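PDB 3ZMR: cellulase (glycosyl hydrolase family 5) from Bacteroides ovatus, which hydrolyses internal beta-1,4-glucosidic linkages of the xyloglucan backbone with retention of the anomeric configuration, releasing xyloglucan oligosaccharides. Local coordinates for residues G109-T114 with S119-A124; D146-C149 with P153-N156; K202-L205 with Y210-I213; K315-F320 with L378-V383. All coordinates share one frame; numbering follows the deposited sequence.

Interaction 1: residues G109-T114 with S119-A124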
loop_
_atom_site.group_PDB
_atom_site.type_symbol
_atom_site.label_atom_id
_atom_site.label_comp_id
_atom_site.label_asym_id
_atom_site.label_seq_id
_atom_site.Cartn_x
_atom_site.Cartn_y
_atom_site.Cartn_z
ATOM N N GLY A 109 22.127 -10.549 -0.284
ATOM C CA GLY A 109 21.087 -10.609 0.758
ATOM C C GLY A 109 19.658 -10.555 0.257
ATOM O O GLY A 109 18.734 -10.494 1.060
ATOM N N MET A 110 19.494 -10.638 -1.066
ATOM C CA MET A 110 18.199 -10.544 -1.732
ATOM C C MET A 110 17.897 -11.913 -2.339
ATOM O O MET A 110 18.314 -12.219 -3.457
ATOM C CB MET A 110 18.154 -9.429 -2.792
ATOM C CG MET A 110 18.782 -8.119 -2.359
ATOM S SD MET A 110 18.201 -7.408 -0.818
ATOM C CE MET A 110 16.653 -6.691 -1.322
ATOM N N ARG A 111 17.204 -12.755 -1.575
ATOM C CA ARG A 111 16.887 -14.122 -2.001
ATOM C C ARG A 111 16.032 -14.126 -3.256
ATOM O O ARG A 111 15.225 -13.224 -3.491
ATOM C CB ARG A 111 16.174 -14.866 -0.892
ATOM C CG ARG A 111 17.067 -15.103 0.331
ATOM C CD ARG A 111 16.231 -15.567 1.513
ATOM N NE ARG A 111 15.514 -14.435 2.085
ATOM C CZ ARG A 111 14.673 -14.511 3.103
ATOM N NH1 ARG A 111 14.352 -15.693 3.649
ATOM N NH2 ARG A 111 14.155 -13.390 3.574
ATOM N N ASP A 112 16.184 -15.183 -4.053
ATOM C CA ASP A 112 15.385 -15.349 -5.253
ATOM C C ASP A 112 14.012 -15.925 -4.879
ATOM O O ASP A 112 13.697 -17.117 -5.118
ATOM C CB ASP A 112 16.091 -16.265 -6.253
ATOM C CG ASP A 112 15.432 -16.256 -7.608
ATOM O OD1 ASP A 112 14.612 -15.378 -7.902
ATOM O OD2 ASP A 112 15.785 -17.123 -8.412
ATOM N N LEU A 113 13.190 -15.048 -4.299
ATOM C CA LEU A 113 11.840 -15.369 -3.825
ATOM C C LEU A 113 10.869 -14.315 -4.331
ATOM O O LEU A 113 11.163 -13.123 -4.248
ATOM C CB LEU A 113 11.814 -15.369 -2.291
ATOM C CG LEU A 113 12.651 -16.426 -1.570
ATOM C CD1 LEU A 113 12.650 -16.157 -0.082
ATOM C CD2 LEU A 113 12.107 -17.817 -1.898
ATOM N N THR A 114 9.720 -14.742 -4.836
ATOM C CA THR A 114 8.657 -13.806 -5.154
ATOM C C THR A 114 8.133 -13.193 -3.843
ATOM O O THR A 114 8.324 -13.756 -2.771
ATOM C CB THR A 114 7.488 -14.450 -5.882
ATOM O OG1 THR A 114 6.907 -15.398 -4.992
ATOM C CG2 THR A 114 7.940 -15.121 -7.172
ATOM N N SER A 119 5.970 -13.764 1.585
ATOM C CA SER A 119 4.814 -13.582 2.480
ATOM C C SER A 119 4.569 -14.833 3.325
ATOM O O SER A 119 4.200 -14.736 4.492
ATOM C CB SER A 119 3.553 -13.149 1.720
ATOM O OG SER A 119 2.939 -14.215 1.053
ATOM N N ALA A 120 4.856 -15.996 2.768
ATOM C CA ALA A 120 4.603 -17.246 3.471
ATOM C C ALA A 120 5.603 -17.455 4.637
ATOM O O ALA A 120 5.334 -18.227 5.562
ATOM C CB ALA A 120 4.693 -18.399 2.493
ATOM N N LEU A 121 6.730 -16.745 4.601
ATOM C CA LEU A 121 7.755 -16.766 5.660
ATOM C C LEU A 121 7.487 -15.721 6.744
ATOM O O LEU A 121 7.996 -15.797 7.859
ATOM C CB LEU A 121 9.140 -16.496 5.053
ATOM C CG LEU A 121 9.576 -17.439 3.940
ATOM C CD1 LEU A 121 10.960 -17.034 3.421
ATOM C CD2 LEU A 121 9.597 -18.882 4.436
ATOM N N MET A 122 6.685 -14.735 6.393
ATOM C CA MET A 122 6.470 -13.584 7.273
ATOM C C MET A 122 5.522 -13.913 8.402
ATOM O O MET A 122 5.786 -13.552 9.553
ATOM C CB MET A 122 6.039 -12.367 6.445
ATOM C CG MET A 122 7.221 -11.795 5.660
ATOM S SD MET A 122 6.926 -10.530 4.398
ATOM C CE MET A 122 6.233 -9.312 5.454
ATOM N N LYS A 123 4.433 -14.597 8.047
ATOM C CA LYS A 123 3.482 -15.259 8.971
ATOM C C LYS A 123 2.537 -14.311 9.720
ATOM O O LYS A 123 1.350 -14.261 9.431
ATOM C CB LYS A 123 4.193 -16.189 9.955
ATOM C CG LYS A 123 4.696 -17.470 9.276
ATOM C CD LYS A 123 5.636 -18.271 10.164
ATOM C CE LYS A 123 6.784 -18.849 9.349
ATOM N NZ LYS A 123 7.510 -19.947 10.041
ATOM N N ALA A 124 3.066 -13.645 10.736
ATOM C CA ALA A 124 2.285 -12.688 11.528
ATOM C C ALA A 124 3.183 -11.661 12.155
ATOM O O ALA A 124 4.392 -11.853 12.338
ATOM C CB ALA A 124 1.502 -13.372 12.614
#

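Interaction 2: residues D146-C149 with P153-N156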
loop_
_atom_site.group_PDB
_atom_site.type_symbol
_atom_site.label_atom_id
_atom_site.label_comp_id
_atom_site.label_asym_id
_atom_site.label_seq_id
_atom_site.Cartn_x
_atom_site.Cartn_y
_atom_site.Cartn_z
ATOM N N ASP A 146 8.671 14.444 18.460
ATOM C CA ASP A 146 9.585 13.354 18.109
ATOM C C ASP A 146 8.852 12.044 18.451
ATOM O O ASP A 146 7.639 12.064 18.707
ATOM C CB ASP A 146 10.972 13.523 18.801
ATOM C CG ASP A 146 10.966 13.298 20.318
ATOM O OD1 ASP A 146 9.973 12.824 20.887
ATOM O OD2 ASP A 146 12.029 13.538 20.944
ATOM N N GLU A 147 9.573 10.924 18.466
ATOM C CA GLU A 147 8.955 9.603 18.622
ATOM C C GLU A 147 8.308 9.360 19.965
ATOM O O GLU A 147 7.646 8.346 20.152
ATOM C CB GLU A 147 9.950 8.492 18.269
ATOM C CG GLU A 147 10.986 8.119 19.318
ATOM C CD GLU A 147 12.132 9.085 19.511
ATOM O OE1 GLU A 147 12.185 10.156 18.861
ATOM O OE2 GLU A 147 13.003 8.741 20.350
ATOM N N THR A 148 8.579 10.243 20.929
ATOM C CA THR A 148 8.044 10.125 22.291
ATOM C C THR A 148 6.820 11.000 22.516
ATOM O O THR A 148 6.239 10.972 23.622
ATOM C CB THR A 148 9.091 10.459 23.369
ATOM O OG1 THR A 148 9.389 11.869 23.360
ATOM C CG2 THR A 148 10.351 9.622 23.168
ATOM N N CYS A 149 6.389 11.760 21.507
ATOM C CA CYS A 149 5.411 12.831 21.775
ATOM C C CYS A 149 3.972 12.352 21.968
ATOM O O CYS A 149 3.095 13.129 22.372
ATOM C CB CYS A 149 5.479 13.969 20.759
ATOM S SG CYS A 149 4.804 13.675 19.133
ATOM N N PRO A 153 8.120 5.337 24.637
ATOM C CA PRO A 153 9.553 5.512 24.623
ATOM C C PRO A 153 10.160 5.144 23.274
ATOM O O PRO A 153 9.491 4.560 22.420
ATOM C CB PRO A 153 10.024 4.512 25.684
ATOM C CG PRO A 153 9.007 3.413 25.656
ATOM C CD PRO A 153 7.720 4.057 25.265
ATOM N N THR A 154 11.438 5.470 23.093
ATOM C CA THR A 154 12.156 5.050 21.867
ATOM C C THR A 154 12.133 3.523 21.787
ATOM O O THR A 154 12.499 2.871 22.767
ATOM C CB THR A 154 13.608 5.553 21.897
ATOM O OG1 THR A 154 13.584 6.945 22.188
ATOM C CG2 THR A 154 14.307 5.329 20.560
ATOM N N PRO A 155 11.768 2.941 20.619
ATOM C CA PRO A 155 11.910 1.509 20.444
ATOM C C PRO A 155 13.331 1.067 20.750
ATOM O O PRO A 155 14.297 1.758 20.408
ATOM C CB PRO A 155 11.523 1.289 18.981
ATOM C CG PRO A 155 10.551 2.380 18.718
ATOM C CD PRO A 155 11.160 3.565 19.438
ATOM N N ASN A 156 13.444 -0.082 21.392
ATOM C CA ASN A 156 14.718 -0.604 21.852
ATOM C C ASN A 156 14.911 -2.092 21.553
ATOM O O ASN A 156 14.002 -2.790 21.077
ATOM C CB ASN A 156 14.901 -0.271 23.339
ATOM C CG ASN A 156 13.846 -0.916 24.218
ATOM O OD1 ASN A 156 13.312 -1.972 23.901
ATOM N ND2 ASN A 156 13.573 -0.302 25.353
#

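Interaction 3: residues K202-L205 with Y210-I213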
loop_
_atom_site.group_PDB
_atom_site.type_symbol
_atom_site.label_atom_id
_atom_site.label_comp_id
_atom_site.label_asym_id
_atom_site.label_seq_id
_atom_site.Cartn_x
_atom_site.Cartn_y
_atom_site.Cartn_z
ATOM N N LYS A 202 17.724 -1.282 12.566
ATOM C CA LYS A 202 18.839 -2.184 12.819
ATOM C C LYS A 202 18.560 -3.110 14.030
ATOM O O LYS A 202 18.784 -4.336 13.996
ATOM C CB LYS A 202 20.140 -1.392 13.017
ATOM C CG LYS A 202 21.373 -2.254 13.137
ATOM C CD LYS A 202 22.650 -1.440 13.327
ATOM C CE LYS A 202 23.873 -2.347 13.239
ATOM N NZ LYS A 202 23.840 -3.494 14.194
ATOM N N ALA A 203 18.045 -2.525 15.116
ATOM C CA ALA A 203 17.708 -3.333 16.316
ATOM C C ALA A 203 16.652 -4.407 16.005
ATOM O O ALA A 203 16.758 -5.546 16.430
ATOM C CB ALA A 203 17.229 -2.420 17.431
ATOM N N ALA A 204 15.648 -4.028 15.208
ATOM C CA ALA A 204 14.583 -4.970 14.849
ATOM C C ALA A 204 15.139 -6.105 13.968
ATOM O O ALA A 204 14.823 -7.284 14.140
ATOM C CB ALA A 204 13.457 -4.245 14.146
ATOM N N LEU A 205 15.942 -5.732 12.985
ATOM C CA LEU A 205 16.552 -6.727 12.121
ATOM C C LEU A 205 17.484 -7.673 12.895
ATOM O O LEU A 205 17.510 -8.886 12.670
ATOM C CB LEU A 205 17.329 -6.039 11.000
ATOM C CG LEU A 205 16.466 -5.357 9.914
ATOM C CD1 LEU A 205 17.361 -4.481 9.046
ATOM C CD2 LEU A 205 15.661 -6.317 9.054
ATOM N N TYR A 210 11.488 -9.509 10.226
ATOM C CA TYR A 210 11.196 -8.677 9.056
ATOM C C TYR A 210 10.764 -7.315 9.533
ATOM O O TYR A 210 10.056 -7.206 10.539
ATOM C CB TYR A 210 10.111 -9.291 8.174
ATOM C CG TYR A 210 10.544 -10.510 7.383
ATOM C CD1 TYR A 210 11.054 -10.383 6.108
ATOM C CD2 TYR A 210 10.388 -11.788 7.902
ATOM C CE1 TYR A 210 11.429 -11.486 5.368
ATOM C CE2 TYR A 210 10.788 -12.894 7.186
ATOM C CZ TYR A 210 11.323 -12.726 5.911
ATOM O OH TYR A 210 11.709 -13.828 5.170
ATOM N N VAL A 211 11.151 -6.273 8.794
ATOM C CA VAL A 211 10.856 -4.889 9.164
ATOM C C VAL A 211 10.224 -4.170 7.986
ATOM O O VAL A 211 10.744 -4.256 6.879
ATOM C CB VAL A 211 12.100 -4.127 9.636
ATOM C CG1 VAL A 211 11.754 -2.683 9.951
ATOM C CG2 VAL A 211 12.721 -4.866 10.840
ATOM N N ILE A 212 9.115 -3.491 8.217
ATOM C CA ILE A 212 8.464 -2.622 7.271
ATOM C C ILE A 212 8.534 -1.179 7.780
ATOM O O ILE A 212 8.114 -0.913 8.923
ATOM C CB ILE A 212 6.984 -3.007 7.070
ATOM C CG1 ILE A 212 6.807 -4.420 6.519
ATOM C CG2 ILE A 212 6.289 -1.995 6.169
ATOM C CD1 ILE A 212 5.431 -5.019 6.755
ATOM N N ILE A 213 9.074 -0.257 6.992
ATOM C CA ILE A 213 9.008 1.188 7.290
ATOM C C ILE A 213 8.158 1.881 6.237
ATOM O O ILE A 213 8.169 1.486 5.063
ATOM C CB ILE A 213 10.391 1.850 7.399
ATOM C CG1 ILE A 213 11.219 1.676 6.125
ATOM C CG2 ILE A 213 11.120 1.314 8.626
ATOM C CD1 ILE A 213 12.526 2.444 6.146
#

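Interaction 4: residues K315-F320 with L378-V383. With EDO (1,2-ethanediol), chain G.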
loop_
_atom_site.group_PDB
_atom_site.type_symbol
_atom_site.label_atom_id
_atom_site.label_comp_id
_atom_site.label_asym_id
_atom_site.label_seq_id
_atom_site.Cartn_x
_atom_site.Cartn_y
_atom_site.Cartn_z
ATOM N N LYS A 315 -12.328 -1.168 -1.731
ATOM C CA LYS A 315 -11.729 -0.259 -2.713
ATOM C C LYS A 315 -10.504 -0.861 -3.415
ATOM O O LYS A 315 -10.191 -0.504 -4.565
ATOM C CB LYS A 315 -11.432 1.119 -2.120
ATOM C CG LYS A 315 -12.687 1.922 -1.770
ATOM C CD LYS A 315 -12.360 3.222 -1.063
ATOM C CE LYS A 315 -13.605 4.032 -0.763
ATOM N NZ LYS A 315 -14.487 3.372 0.218
ATOM N N ALA A 316 -9.780 -1.732 -2.712
ATOM C CA ALA A 316 -8.668 -2.458 -3.359
ATOM C C ALA A 316 -9.211 -3.313 -4.500
ATOM O O ALA A 316 -8.751 -3.249 -5.647
ATOM C CB ALA A 316 -7.924 -3.334 -2.351
ATOM N N VAL A 317 -10.198 -4.132 -4.175
ATOM C CA VAL A 317 -10.785 -5.049 -5.129
ATOM C C VAL A 317 -11.339 -4.286 -6.331
ATOM O O VAL A 317 -11.168 -4.701 -7.479
ATOM C CB VAL A 317 -11.884 -5.897 -4.459
ATOM C CG1 VAL A 317 -12.659 -6.725 -5.477
ATOM C CG2 VAL A 317 -11.279 -6.823 -3.401
ATOM N N ALA A 318 -12.001 -3.156 -6.075
ATOM C CA ALA A 318 -12.675 -2.400 -7.152
ATOM C C ALA A 318 -11.750 -1.467 -7.946
ATOM O O ALA A 318 -12.009 -1.175 -9.123
ATOM C CB ALA A 318 -13.853 -1.607 -6.571
ATOM N N HIS A 319 -10.698 -0.949 -7.315
ATOM C CA HIS A 319 -9.956 0.170 -7.909
ATOM C C HIS A 319 -8.433 0.121 -7.885
ATOM O O HIS A 319 -7.788 0.961 -8.519
ATOM C CB HIS A 319 -10.382 1.490 -7.242
ATOM C CG HIS A 319 -11.859 1.719 -7.247
ATOM N ND1 HIS A 319 -12.543 2.069 -8.384
ATOM C CD2 HIS A 319 -12.775 1.662 -6.249
ATOM C CE1 HIS A 319 -13.823 2.208 -8.091
ATOM N NE2 HIS A 319 -13.986 1.979 -6.798
ATOM N N PHE A 320 -7.828 -0.776 -7.118
ATOM C CA PHE A 320 -6.366 -0.806 -7.036
ATOM C C PHE A 320 -5.812 -1.324 -8.354
ATOM O O PHE A 320 -6.309 -2.336 -8.883
ATOM C CB PHE A 320 -5.890 -1.694 -5.860
ATOM C CG PHE A 320 -4.410 -1.984 -5.898
ATOM C CD1 PHE A 320 -3.502 -1.076 -5.373
ATOM C CD2 PHE A 320 -3.923 -3.159 -6.455
ATOM C CE1 PHE A 320 -2.147 -1.351 -5.391
ATOM C CE2 PHE A 320 -2.580 -3.443 -6.458
ATOM C CZ PHE A 320 -1.701 -2.516 -5.974
ATOM N N LEU A 378 -12.501 -10.428 3.912
ATOM C CA LEU A 378 -11.102 -10.843 3.805
ATOM C C LEU A 378 -10.900 -11.852 2.654
ATOM O O LEU A 378 -9.894 -11.790 1.933
ATOM C CB LEU A 378 -10.565 -11.365 5.129
ATOM C CG LEU A 378 -10.423 -10.300 6.235
ATOM C CD1 LEU A 378 -9.945 -10.955 7.533
ATOM C CD2 LEU A 378 -9.495 -9.157 5.779
ATOM N N SER A 379 -11.882 -12.723 2.404
ATOM C CA SER A 379 -11.798 -13.673 1.282
ATOM C C SER A 379 -11.881 -12.989 -0.085
ATOM O O SER A 379 -11.399 -13.541 -1.080
ATOM C CB SER A 379 -12.835 -14.778 1.404
ATOM O OG SER A 379 -14.118 -14.353 1.097
ATOM N N SER A 380 -12.472 -11.794 -0.157
ATOM C CA SER A 380 -12.556 -11.040 -1.416
ATOM C C SER A 380 -11.157 -10.660 -1.963
ATOM O O SER A 380 -10.982 -10.400 -3.139
ATOM C CB SER A 380 -13.476 -9.798 -1.285
ATOM O OG SER A 380 -12.841 -8.738 -0.578
ATOM N N LEU A 381 -10.167 -10.679 -1.089
ATOM C CA LEU A 381 -8.758 -10.447 -1.458
ATOM C C LEU A 381 -8.100 -11.606 -2.201
ATOM O O LEU A 381 -6.975 -11.477 -2.690
ATOM C CB LEU A 381 -7.938 -10.075 -0.222
ATOM C CG LEU A 381 -8.330 -8.710 0.392
ATOM C CD1 LEU A 381 -7.763 -8.639 1.807
ATOM C CD2 LEU A 381 -7.797 -7.597 -0.494
ATOM N N ASN A 382 -8.838 -12.714 -2.333
ATOM C CA ASN A 382 -8.378 -13.862 -3.138
ATOM C C ASN A 382 -8.046 -13.493 -4.573
ATOM O O ASN A 382 -7.211 -14.127 -5.192
ATOM C CB ASN A 382 -9.328 -15.089 -3.028
ATOM C CG ASN A 382 -10.695 -14.948 -3.701
ATOM O OD1 ASN A 382 -11.092 -13.939 -4.235
ATOM N ND2 ASN A 382 -11.451 -16.060 -3.652
ATOM N N VAL A 383 -8.683 -12.447 -5.097
ATOM C CA VAL A 383 -8.385 -11.984 -6.462
ATOM C C VAL A 383 -6.900 -11.587 -6.595
ATOM O O VAL A 383 -6.268 -11.844 -7.617
ATOM C CB VAL A 383 -9.334 -10.857 -6.914
ATOM C CG1 VAL A 383 -9.154 -9.586 -6.108
ATOM C CG2 VAL A 383 -9.145 -10.569 -8.392
HETATM C C1 EDO G . -15.205 0.521 -4.006
HETATM O O1 EDO G . -15.666 -0.012 -2.771
HETATM C C2 EDO G . -15.973 1.757 -4.484
HETATM O O2 EDO G . -16.541 1.550 -5.777
#

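Interaction 1: residues G109-T114 with S119-A124
Leu121 and Arg111 reach toward each other from opposite directions, and one methyl of the leucine, CD1, does the touching on the helical side. It lies 3.7 Å from Arg111 NH1, approaching the guanidinium obliquely. The same methyl also meets Leu113, its CD1 lying 4.0 Å from Leu113 CD1, and there the two leucine side chains cross at about a right angle. Leu113 CD1 in turn sits over one face of the Arg111 guanidinium, 3.7 Å above its plane and displaced toward the rim. Arg111 arrives there because its chain bends at chi3 (-76°), the one kink between CB and the flat end group.

The contact joins the incoming loop to helix 115-122, which leads into strand 125-127, the first strand of the TIM barrel of this family 5 glycoside hydrolase. Thr114 is the N-cap of that helix, and Leu118 touches both Arg111 and Leu113 from the helix's own surface. No hydrogen bond spans 109-114 and 119-124. The polar end of Arg111 is instead held by Asp253, through a salt bridge to NH2, and by the hydroxyl of Tyr210. Those bonds probably steady the guanidinium while the two leucine methyls pack against it near the protein surface.

Interaction 2: residues D146-C149 with P153-N156
The carboxylate of Glu147 is the flat group that crosses the contact, and it is met at OE2 from the side away from its other oxygen: Thr154 OG1 donates to the anti lone pair of Glu147 OE2 over 2.6 Å. The threonine also brings carbon to this oxygen, its CB lying 3.6 Å and its CG2 3.7 Å from Glu147 OE2. On the other carboxylate, that of Asp146, OD1 takes two bonds from Thr148. The hydroxyl OG1 comes to the syn lone pair of Asp146 OD1 at 2.7 Å, whereas the backbone N of Thr148 approaches the same oxygen at 2.9 Å from above the carboxylate plane, 41° out of it.

The bond from Thr148 N makes an Asx turn, set on a type I beta turn from Asp146 to Cys149. Glu147 reaches Thr154 by a bent chain, CG lying between the backbone N and the carbonyl carbon (chi1 79°) and chi2 turning again to -75°. Thr148 CG2 adds a looser contact with Pro153 CA, 4.4 Å away.

Both segments belong to the loop before helix 157-165, and Cys149 touches a glucose of the bound oligosaccharide. Glu147 OE1 forms a salt bridge with Lys196 of helix 191-206. Replacing Glu147 by an alanine is likely to leave the Thr154 hydroxyl without this acceptor and to cost Lys196 its salt bridge. Lys196 at OE1 probably favours the ionised form of the buried carboxylate, which keeps OE2 available as an acceptor for Thr154.

Interaction 3: residues K202-L205 with Y210-I213
Val211 of strand 210-214 meets Ala204 and Leu205 of helix 191-206 through a single methyl. Just before it, Tyr210 brings its backbone closest to the helix at Leu205, the two CA atoms 6.5 Å apart, but its CB points away from helix 191-206. The ring instead packs on Leu118, Leu121 and Met122 of helix 115-122.

Val211 comes next and carries the contact, with its CB directed at the helix. Its CG2 is placed beside the backbone N, anti to the carbonyl carbon, while CG1 is anti to N (chi1 178°). This leaves CG2 as the one methyl that meets both helical residues. Ala204 CB faces it at 3.4 Å, tighter than usual for two carbons. Leu205 reaches the same methyl with a branch, its CD2 lying 3.7 Å and its CG 3.9 Å from Val211 CG2, and the two side chains cross at about a right angle.

Ile212 then turns to Val170 and Ala258 on the two adjoining strands, and Ile213 touches Phe257. Helix 191-206 leads into strand 210-214, which lies between strands 170-173 and 255-258 in the parallel (beta/alpha)8 barrel, so the contact belongs to the layer where outer helices rest on the barrel wall.

Across 202-205 and 210-213 there is no hydrogen bond. Cohesion here comes from buried methyl groups, and the close approach of Ala204 to Val211 implies that helix and strand sit together with little slack.

Interaction 4: residues K315-F320 with L378-V383
Helices 313-319 and 371-379 flank the TIM barrel on its outside, and the contact lies where the first meets the turn that links the second to helix 382-386. Val317 carries it through CG2, which lies 3.6 Å from Ser380 O and 3.8 Å from Ser380 OG. Next to this, the same methyl approaches Val383 CG1 more loosely, at 4.4 Å. A chi1 of 172° swings the CG2 branch of Val317 toward the turn.

Ser380 stands in a type I beta turn from Ser379 to Asn382, and its hydroxyl is hydrogen-bonded to Thr377 O. No hydrogen bond crosses between the two segments, so packing alone joins them at this surface.

His319, on the same segment as Val317, binds a 1,2-ethanediol molecule probably taken from the crystallisation liquor: its NE2 is 2.8 Å from O2 of the diol, near the ring plane. Ala318 CB lies 3.4 Å above one ring face, offset toward the rim, and the ring also stacks with Tyr278. With a serine at His319 the imidazole is gone, and Tyr278 would probably lose its stacking partner and the diol its hydrogen bond to NE2.

Overall arrangement
Interactions 1 and 3 are directly coupled, their centres 14 Å apart: Arg111 NH2 lies 3.0 Å from Tyr210 OH, a probable hydrogen bond. The loop leading into the barrel is thereby fastened to its third strand. Interaction 2 comes within about 5 Å of interaction 3 by nearest atoms without touching it; both involve helix 191-206, through Lys196 in one and its own residues in the other. Interaction 2 alone borders the glycan site, where Cys149 touches the sugar and the Thr148 side chain is about 10 Å from a bound glucose. Interaction 4 stands apart, its centre about 35 Å from that of interaction 2, and like interactions 1 and 3 it lies away from the annotated sites.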